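Local coordinates for protein ORF98 PTP-2 (Cydia pomonella granulosis virus, PDB 6I28) that probably dephosphorylates phosphotyrosine and phosphoserine or phosphothreonine in proteins, as a viral member of the dual-specificity phosphatase family, possibly with MAP kinases among its substrates, at residues 41-46 against 98-103; 84-89 against 116-121; 45-50 against 108-113. All blocks are in the same frame, centred on the assembly; numbering follows the deposited sequence. Where two conformers were deposited one is given.

Interaction 1 of 3, residues 41-46 against 98-103; sequences CVVSLI and KTVLIH
V43 meets V100 and I102 on one face of the central sheet of the phosphatase fold, where strands 41-46 and 100-103 run parallel as neighbours, their axes 4.6 Å apart at closest. V43 CG2 reaches V100 CG1 at 3.9 Å, and beyond it L45 CD1 lies alongside I102 CG2 at 4.1 Å. Helices 82-95 and 110-123 cover this face: V43 touches L85 and L114, and V100 touches L89. The opposite face carries V42, L101, S44 and H103, with M30 and V34 of helix 27-36 resting on L101. Between the faces four backbone hydrogen bonds form a regular parallel ladder: L101 N to C41 O, V43 N to L101 O at 2.8 Å, H103 N to V43 O, and L45 N to H103 O at 2.9 Å with an N-H...O angle of 174°. At the polar edge, H103 begins the HCX5R signature of these phosphatases. Its chi1 of 84° puts the ring between its own backbone N and carbonyl carbon, and from there it leans across to S44. V42 CG1 lies in the ring plane at its edge, 3.9 Å from CD2. S44 OG, also bonded to H64 NE2, shares a hydrogen bond of 2.6 Å with H103 NE2.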
loop_
_atom_site.group_PDB
_atom_site.type_symbol
_atom_site.label_atom_id
_atom_site.label_comp_id
_atom_site.label_asym_id
_atom_site.label_seq_id
_atom_site.Cartn_x
_atom_site.Cartn_y
_atom_site.Cartn_z
ATOM N N CYS A 41 8.347 -7.957 -4.613
ATOM C CA CYS A 41 8.606 -6.523 -4.563
ATOM C C CYS A 41 8.119 -6.010 -3.210
ATOM O O CYS A 41 7.211 -6.560 -2.603
ATOM C CB CYS A 41 7.949 -5.931 -5.832
ATOM S SG CYS A 41 7.316 -4.367 -5.818
ATOM N N VAL A 42 8.796 -4.995 -2.733
ATOM C CA VAL A 42 8.549 -4.396 -1.439
ATOM C C VAL A 42 8.457 -2.889 -1.613
ATOM O O VAL A 42 9.318 -2.280 -2.237
ATOM C CB VAL A 42 9.643 -4.771 -0.430
ATOM C CG1 VAL A 42 9.344 -4.065 0.859
ATOM C CG2 VAL A 42 9.741 -6.267 -0.216
ATOM N N VAL A 43 7.414 -2.279 -1.058
ATOM C CA VAL A 43 7.297 -0.827 -0.983
ATOM C C VAL A 43 7.378 -0.451 0.496
ATOM O O VAL A 43 6.459 -0.755 1.285
ATOM C CB VAL A 43 5.980 -0.307 -1.596
ATOM C CG1 VAL A 43 5.830 1.187 -1.462
ATOM C CG2 VAL A 43 5.896 -0.747 -3.031
ATOM N N SER A 44 8.330 0.349 0.831
ATOM C CA SER A 44 8.601 0.774 2.210
ATOM C C SER A 44 8.138 2.220 2.339
ATOM O O SER A 44 8.729 3.148 1.746
ATOM C CB SER A 44 10.092 0.650 2.555
ATOM O OG SER A 44 10.605 -0.667 2.530
ATOM N N LEU A 45 7.113 2.440 3.140
ATOM C CA LEU A 45 6.553 3.761 3.400
ATOM C C LEU A 45 6.882 4.084 4.857
ATOM O O LEU A 45 6.089 3.849 5.780
ATOM C CB LEU A 45 5.094 3.746 3.155
ATOM C CG LEU A 45 4.649 3.420 1.741
ATOM C CD1 LEU A 45 3.119 3.506 1.749
ATOM C CD2 LEU A 45 5.275 4.255 0.734
ATOM N N ILE A 46 8.095 4.578 5.079
ATOM C CA ILE A 46 8.598 4.802 6.427
ATOM C C ILE A 46 9.338 6.127 6.526
ATOM O O ILE A 46 9.841 6.660 5.537
ATOM C CB ILE A 46 9.519 3.660 6.922
ATOM C CG1 ILE A 46 10.769 3.547 6.036
ATOM C CG2 ILE A 46 8.799 2.310 6.881
ATOM C CD1 ILE A 46 11.713 2.449 6.399
ATOM N N LYS A 98 4.623 -9.831 -10.256
ATOM C CA LYS A 98 5.142 -9.956 -8.918
ATOM C C LYS A 98 4.047 -9.642 -7.922
ATOM O O LYS A 98 3.117 -8.876 -8.214
ATOM C CB LYS A 98 6.330 -9.014 -8.791
ATOM C CG LYS A 98 7.585 -9.484 -9.624
ATOM C CD LYS A 98 8.525 -8.346 -9.842
ATOM C CE LYS A 98 9.789 -8.885 -10.544
ATOM N NZ LYS A 98 10.680 -7.763 -11.043
ATOM N N THR A 99 4.126 -10.291 -6.767
ATOM C CA THR A 99 3.350 -9.869 -5.601
ATOM C C THR A 99 4.120 -8.789 -4.841
ATOM O O THR A 99 5.355 -8.711 -4.907
ATOM C CB THR A 99 3.011 -11.040 -4.687
ATOM O OG1 THR A 99 4.200 -11.588 -4.189
ATOM C CG2 THR A 99 2.297 -12.113 -5.399
ATOM N N VAL A 100 3.398 -7.941 -4.123
ATOM C CA VAL A 100 4.016 -6.777 -3.483
ATOM C C VAL A 100 3.699 -6.790 -1.990
ATOM O O VAL A 100 2.540 -6.934 -1.599
ATOM C CB VAL A 100 3.521 -5.459 -4.106
ATOM C CG1 VAL A 100 4.274 -4.283 -3.569
ATOM C CG2 VAL A 100 3.669 -5.452 -5.601
ATOM N N LEU A 101 4.724 -6.601 -1.169
ATOM C CA LEU A 101 4.576 -6.300 0.245
ATOM C C LEU A 101 4.670 -4.777 0.382
ATOM O O LEU A 101 5.707 -4.196 0.105
ATOM C CB LEU A 101 5.626 -6.985 1.111
ATOM C CG LEU A 101 5.691 -6.418 2.530
ATOM C CD1 LEU A 101 4.303 -6.604 3.282
ATOM C CD2 LEU A 101 6.856 -7.003 3.336
ATOM N N ILE A 102 3.600 -4.147 0.833
ATOM C CA ILE A 102 3.588 -2.732 1.206
ATOM C C ILE A 102 3.648 -2.643 2.735
ATOM O O ILE A 102 2.832 -3.226 3.461
ATOM C CB ILE A 102 2.344 -1.997 0.701
ATOM C CG1 ILE A 102 2.121 -2.136 -0.813
ATOM C CG2 ILE A 102 2.445 -0.487 1.084
ATOM C CD1 ILE A 102 0.645 -1.882 -1.166
ATOM N N HIS A 103 4.640 -1.967 3.270
ATOM C CA HIS A 103 4.803 -1.917 4.711
ATOM C C HIS A 103 5.134 -0.504 5.195
ATOM O O HIS A 103 5.759 0.307 4.491
ATOM C CB HIS A 103 5.900 -2.878 5.219
ATOM C CG HIS A 103 7.306 -2.336 5.147
ATOM N ND1 HIS A 103 7.916 -1.660 6.182
ATOM C CD2 HIS A 103 8.220 -2.379 4.144
ATOM C CE1 HIS A 103 9.144 -1.323 5.826
ATOM N NE2 HIS A 103 9.352 -1.743 4.594
#

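Interaction 2 of 3, residues 84-89 against 116-121; sequences MLFNYL and IYYIMR
Helix 82-95 and helix 110-123, represented here by 84-89 and 116-121, cross at -72° with their axes 10.4 Å apart at closest. Both pack on the same face of the central sheet, and an aromatic cluster of F86, Y117 and Y118 fills the join between them. The backbones come nearest at F86 and Y118, with 6.3 Å between their CA atoms. F86 is the centre of the contact: CG stands anti to the backbone N (chi1 179°), which sends the ring away from its own helix and in among the side chains of the other. R121 covers one face of this ring. Its chain, extended from CG to NE, runs across the phenyl group, so that CD sits 3.6 Å from the F86 ring centroid as a CH-pi contact. The guanidinium then lies flat on the ring, with R121 CZ 3.9 Å from the F86 centroid and the planes only 19° apart, a stacked cation-pi pair. Y118 approaches F86 obliquely, CD1 lying 3.5 Å from F86 CE1, and the same side of the tyrosine ring, CD1 and CE1, meets L89, whose CB is 3.8 Å from Y118 CD1. Y117 closes the cluster, CE2 being 4.0 Å from F86 CB. Two partners of NH1 help fix the rotation of the guanidinium. One is E83, in a salt bridge; the other is Y117 OH, itself bonded to E168 OXT at the chain terminus, which accepts from R121 NH1 in the guanidinium plane at 3.0 Å.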
loop_
_atom_site.group_PDB
_atom_site.type_symbol
_atom_site.label_atom_id
_atom_site.label_comp_id
_atom_site.label_asym_id
_atom_site.label_seq_id
_atom_site.Cartn_x
_atom_site.Cartn_y
_atom_site.Cartn_z
ATOM N N MET A 84 2.824 8.041 -8.579
ATOM C CA MET A 84 4.021 7.239 -8.819
ATOM C C MET A 84 3.912 5.882 -8.124
ATOM O O MET A 84 4.166 4.827 -8.718
ATOM C CB MET A 84 5.259 8.016 -8.340
ATOM C CG MET A 84 6.602 7.324 -8.558
ATOM S SD MET A 84 6.919 6.080 -7.253
ATOM C CE MET A 84 7.344 7.139 -5.859
ATOM N N LEU A 85 3.421 5.860 -6.886
ATOM C CA LEU A 85 3.310 4.596 -6.176
ATOM C C LEU A 85 2.309 3.671 -6.855
ATOM O O LEU A 85 2.545 2.474 -7.007
ATOM C CB LEU A 85 2.885 4.864 -4.738
ATOM C CG LEU A 85 4.029 5.397 -3.852
ATOM C CD1 LEU A 85 3.447 5.995 -2.596
ATOM C CD2 LEU A 85 5.062 4.273 -3.515
ATOM N N PHE A 86 1.147 4.202 -7.205
ATOM C CA PHE A 86 0.177 3.403 -7.943
ATOM C C PHE A 86 0.750 2.773 -9.200
ATOM O O PHE A 86 0.552 1.571 -9.453
ATOM C CB PHE A 86 -1.074 4.200 -8.299
ATOM C CG PHE A 86 -2.077 3.394 -9.093
ATOM C CD1 PHE A 86 -2.973 2.554 -8.463
ATOM C CD2 PHE A 86 -2.031 3.377 -10.477
ATOM C CE1 PHE A 86 -3.821 1.804 -9.183
ATOM C CE2 PHE A 86 -2.883 2.595 -11.186
ATOM C CZ PHE A 86 -3.826 1.864 -10.520
ATOM N N ASN A 87 1.449 3.577 -10.008
ATOM C CA ASN A 87 2.010 3.096 -11.262
ATOM C C ASN A 87 3.080 2.068 -11.019
ATOM O O ASN A 87 3.161 1.079 -11.756
ATOM C CB ASN A 87 2.542 4.254 -12.043
ATOM C CG ASN A 87 1.453 5.071 -12.626
ATOM O OD1 ASN A 87 0.431 4.549 -13.018
ATOM N ND2 ASN A 87 1.659 6.374 -12.689
ATOM N N TYR A 88 3.875 2.226 -9.954
ATOM C CA TYR A 88 4.833 1.191 -9.593
ATOM C C TYR A 88 4.138 -0.131 -9.283
ATOM O O TYR A 88 4.481 -1.200 -9.819
ATOM C CB TYR A 88 5.650 1.657 -8.416
ATOM C CG TYR A 88 6.721 0.704 -7.988
ATOM C CD1 TYR A 88 7.965 0.675 -8.628
ATOM C CD2 TYR A 88 6.503 -0.196 -6.957
ATOM C CE1 TYR A 88 8.911 -0.192 -8.202
ATOM C CE2 TYR A 88 7.476 -1.058 -6.531
ATOM C CZ TYR A 88 8.699 -1.054 -7.154
ATOM O OH TYR A 88 9.625 -1.969 -6.695
ATOM N N LEU A 89 3.085 -0.073 -8.455
ATOM C CA LEU A 89 2.380 -1.316 -8.162
ATOM C C LEU A 89 1.805 -1.936 -9.438
ATOM O O LEU A 89 1.907 -3.143 -9.654
ATOM C CB LEU A 89 1.266 -1.009 -7.186
ATOM C CG LEU A 89 1.726 -0.608 -5.763
ATOM C CD1 LEU A 89 0.459 -0.069 -5.054
ATOM C CD2 LEU A 89 2.337 -1.704 -4.988
ATOM N N ILE A 116 -5.375 0.262 -0.070
ATOM C CA ILE A 116 -6.784 0.566 -0.285
ATOM C C ILE A 116 -6.928 1.338 -1.579
ATOM O O ILE A 116 -7.833 1.083 -2.368
ATOM C CB ILE A 116 -7.362 1.332 0.922
ATOM C CG1 ILE A 116 -7.496 0.439 2.167
ATOM C CG2 ILE A 116 -8.741 1.987 0.578
ATOM C CD1 ILE A 116 -8.023 1.127 3.452
ATOM N N TYR A 117 -6.011 2.268 -1.838
ATOM C CA TYR A 117 -6.104 3.084 -3.039
ATOM C C TYR A 117 -5.861 2.245 -4.290
ATOM O O TYR A 117 -6.576 2.387 -5.299
ATOM C CB TYR A 117 -5.070 4.205 -2.996
ATOM C CG TYR A 117 -5.098 5.070 -4.259
ATOM C CD1 TYR A 117 -6.206 5.729 -4.650
ATOM C CD2 TYR A 117 -3.979 5.191 -5.048
ATOM C CE1 TYR A 117 -6.240 6.535 -5.808
ATOM C CE2 TYR A 117 -3.952 5.962 -6.203
ATOM C CZ TYR A 117 -5.080 6.632 -6.599
ATOM O OH TYR A 117 -5.107 7.415 -7.742
ATOM N N TYR A 118 -4.855 1.364 -4.251
ATOM C CA TYR A 118 -4.686 0.438 -5.340
ATOM C C TYR A 118 -5.929 -0.357 -5.639
ATOM O O TYR A 118 -6.291 -0.497 -6.807
ATOM C CB TYR A 118 -3.492 -0.488 -5.097
ATOM C CG TYR A 118 -3.216 -1.374 -6.259
ATOM C CD1 TYR A 118 -2.485 -0.878 -7.328
ATOM C CD2 TYR A 118 -3.726 -2.677 -6.363
ATOM C CE1 TYR A 118 -2.235 -1.621 -8.421
ATOM C CE2 TYR A 118 -3.420 -3.462 -7.501
ATOM C CZ TYR A 118 -2.698 -2.898 -8.534
ATOM O OH TYR A 118 -2.384 -3.576 -9.694
ATOM N N ILE A 119 -6.674 -0.803 -4.604
ATOM C CA ILE A 119 -7.892 -1.568 -4.849
ATOM C C ILE A 119 -9.037 -0.680 -5.337
ATOM O O ILE A 119 -9.786 -1.074 -6.234
ATOM C CB ILE A 119 -8.218 -2.335 -3.538
ATOM C CG1 ILE A 119 -7.159 -3.446 -3.308
ATOM C CG2 ILE A 119 -9.647 -2.906 -3.539
ATOM C CD1 ILE A 119 -7.362 -4.233 -2.055
ATOM N N MET A 120 -9.175 0.535 -4.769
ATOM C CA MET A 120 -10.142 1.498 -5.255
ATOM C C MET A 120 -9.958 1.780 -6.730
ATOM O O MET A 120 -10.914 1.731 -7.501
ATOM C CB MET A 120 -10.029 2.820 -4.487
ATOM C CG MET A 120 -10.345 2.767 -3.039
ATOM S SD MET A 120 -9.953 4.309 -2.211
ATOM C CE MET A 120 -10.814 5.485 -3.235
ATOM N N ARG A 121 -8.721 1.935 -7.168
ATOM C CA ARG A 121 -8.519 2.411 -8.514
ATOM C C ARG A 121 -8.508 1.289 -9.555
ATOM O O ARG A 121 -9.013 1.470 -10.671
ATOM C CB ARG A 121 -7.189 3.184 -8.580
ATOM C CG ARG A 121 -6.857 3.683 -9.969
ATOM C CD ARG A 121 -5.809 4.776 -9.896
ATOM N NE ARG A 121 -5.108 5.011 -11.155
ATOM C CZ ARG A 121 -4.183 5.966 -11.330
ATOM N NH1 ARG A 121 -3.872 6.792 -10.354
ATOM N NH2 ARG A 121 -3.572 6.098 -12.493
#

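Interaction 3 of 3, residues 45-50 against 108-113; sequences LIDSDV and VSRSAT
The end of strand 41-46 and the turn after it lie against the first turn of helix 110-123, L45 and S111 being the closest pair with 6.4 Å between their CA atoms. L45 CD1 touches the start of the helix, 3.8 Å from R110 O and 4.1 Å from S111 CA. R110, the arginine that closes the HCX5R signature loop of the family, reaches back over the strand end. Its chain bends at chi3 (-62°), which brings the guanidinium over L45 O; that oxygen sits 3.5 Å from the guanidinium plane of R110, offset toward its rim. The position is not a hydrogen bond, and L45 O is buried without a partner in the model, facing the flat side of the guanidinium. The polar tie is a salt bridge made farther out. R110 NH1 donates to D47 OD1 at 2.8 Å with a nearly straight N-H...O angle of 171°. The acceptor lies in the guanidinium plane, and OD1 is met on its anti side, 23° out of the carboxylate plane. A weak second bond joins R110 NH2 to the same D47 OD1 at 3.4 Å. NH1 also bonds C69 O, so R110 is held from two places. In relatives this arginine binds the substrate phosphate, and the bonds to D47 and C69 probably help position it. Around the contact, L45 packs against V67 of strand 64-68 and S111 touches C104, while F146 of helix 144-151 touches R110 and T113 at the start of helix 110-123.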
loop_
_atom_site.group_PDB
_atom_site.type_symbol
_atom_site.label_atom_id
_atom_site.label_comp_id
_atom_site.label_asym_id
_atom_site.label_seq_id
_atom_site.Cartn_x
_atom_site.Cartn_y
_atom_site.Cartn_z
ATOM N N LEU A 45 7.113 2.440 3.140
ATOM C CA LEU A 45 6.553 3.761 3.400
ATOM C C LEU A 45 6.882 4.084 4.857
ATOM O O LEU A 45 6.089 3.849 5.780
ATOM C CB LEU A 45 5.094 3.746 3.155
ATOM C CG LEU A 45 4.649 3.420 1.741
ATOM C CD1 LEU A 45 3.119 3.506 1.749
ATOM C CD2 LEU A 45 5.275 4.255 0.734
ATOM N N ILE A 46 8.095 4.578 5.079
ATOM C CA ILE A 46 8.598 4.802 6.427
ATOM C C ILE A 46 9.338 6.127 6.526
ATOM O O ILE A 46 9.841 6.660 5.537
ATOM C CB ILE A 46 9.519 3.660 6.922
ATOM C CG1 ILE A 46 10.769 3.547 6.036
ATOM C CG2 ILE A 46 8.799 2.310 6.881
ATOM C CD1 ILE A 46 11.713 2.449 6.399
ATOM N N ASP A 47 9.393 6.633 7.768
ATOM C CA ASP A 47 10.124 7.852 8.110
ATOM C C ASP A 47 11.470 7.532 8.748
ATOM O O ASP A 47 12.239 8.447 9.026
ATOM C CB ASP A 47 9.268 8.718 9.089
ATOM C CG ASP A 47 8.845 7.971 10.373
ATOM O OD1 ASP A 47 7.957 7.086 10.294
ATOM O OD2 ASP A 47 9.363 8.348 11.476
ATOM N N SER A 48 11.773 6.245 8.960
ATOM C CA SER A 48 13.043 5.792 9.505
ATOM C C SER A 48 13.999 5.462 8.361
ATOM O O SER A 48 13.677 5.638 7.184
ATOM C CB SER A 48 12.828 4.590 10.431
ATOM O OG SER A 48 12.200 3.478 9.804
ATOM N N ASP A 49 15.188 4.974 8.706
ATOM C CA ASP A 49 16.202 4.655 7.707
ATOM C C ASP A 49 15.847 3.364 6.972
ATOM O O ASP A 49 15.627 2.331 7.614
ATOM C CB ASP A 49 17.558 4.500 8.386
ATOM C CG ASP A 49 18.717 4.513 7.407
ATOM O OD1 ASP A 49 18.480 4.502 6.173
ATOM O OD2 ASP A 49 19.875 4.532 7.895
ATOM N N VAL A 50 15.807 3.425 5.625
ATOM C CA VAL A 50 15.445 2.249 4.838
ATOM C C VAL A 50 16.630 1.408 4.338
ATOM O O VAL A 50 16.442 0.228 3.999
ATOM C CB VAL A 50 14.607 2.632 3.600
ATOM C CG1 VAL A 50 15.493 3.082 2.431
ATOM C CG2 VAL A 50 13.714 1.459 3.146
ATOM N N VAL A 108 -1.074 -0.444 9.601
ATOM C CA VAL A 108 -2.501 -0.131 9.751
ATOM C C VAL A 108 -2.898 1.194 9.118
ATOM O O VAL A 108 -4.114 1.430 8.949
ATOM C CB VAL A 108 -2.935 -0.157 11.233
ATOM C CG1 VAL A 108 -2.755 -1.587 11.865
ATOM C CG2 VAL A 108 -2.215 0.925 12.058
ATOM N N SER A 109 -1.973 2.097 8.782
ATOM C CA SER A 109 -2.344 3.417 8.270
ATOM C C SER A 109 -1.608 3.770 6.966
ATOM O O SER A 109 -2.212 3.711 5.888
ATOM C CB SER A 109 -2.096 4.464 9.355
ATOM O OG SER A 109 -2.515 5.752 8.915
ATOM N N ARG A 110 -0.307 4.083 7.017
ATOM C CA ARG A 110 0.389 4.450 5.783
ATOM C C ARG A 110 0.257 3.362 4.717
ATOM O O ARG A 110 -0.246 3.609 3.616
ATOM C CB ARG A 110 1.878 4.706 6.049
ATOM C CG ARG A 110 2.256 6.166 6.250
ATOM C CD ARG A 110 3.654 6.407 6.727
ATOM N NE ARG A 110 3.871 5.815 8.031
ATOM C CZ ARG A 110 4.924 6.010 8.804
ATOM N NH1 ARG A 110 5.901 6.825 8.434
ATOM N NH2 ARG A 110 4.982 5.389 9.971
ATOM N N SER A 111 0.771 2.152 5.018
ATOM C CA SER A 111 0.763 1.048 4.044
ATOM C C SER A 111 -0.664 0.688 3.656
ATOM O O SER A 111 -0.971 0.475 2.458
ATOM C CB SER A 111 1.495 -0.168 4.625
ATOM O OG SER A 111 0.928 -0.531 5.887
ATOM N N ALA A 112 -1.571 0.679 4.651
ATOM C CA ALA A 112 -2.964 0.338 4.366
ATOM C C ALA A 112 -3.609 1.343 3.413
ATOM O O ALA A 112 -4.424 0.971 2.561
ATOM C CB ALA A 112 -3.770 0.269 5.655
ATOM N N THR A 113 -3.240 2.619 3.535
ATOM C CA THR A 113 -3.752 3.650 2.646
ATOM C C THR A 113 -3.397 3.370 1.193
ATOM O O THR A 113 -4.239 3.442 0.296
ATOM C CB THR A 113 -3.246 5.005 3.121
ATOM O OG1 THR A 113 -3.924 5.358 4.352
ATOM C CG2 THR A 113 -3.532 6.155 2.111
#

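All three contacts lie within the dual-specificity phosphatase catalytic domain and gather around its central beta-sheet. The centre of interaction 1 is about 12 Å from that of interaction 2 and about 10 Å from that of interaction 3; interactions 2 and 3 are about 15 Å apart. Along the chain the order is strand 41-46, helix 82-95, strand 100-103, helix 110-123. Interactions 1 and 3 share the end of strand 41-46; interactions 2 and 3 share helix 110-123. Direct packing links them: V100 CG1 meets L89 CD2 at 3.5 Å, and I102 O meets S111 CB at 3.5 Å. Interactions 1 and 3 hold the two ends of the signature loop, H103 and R110, while interaction 2 packs the helices covering the sheet farther away.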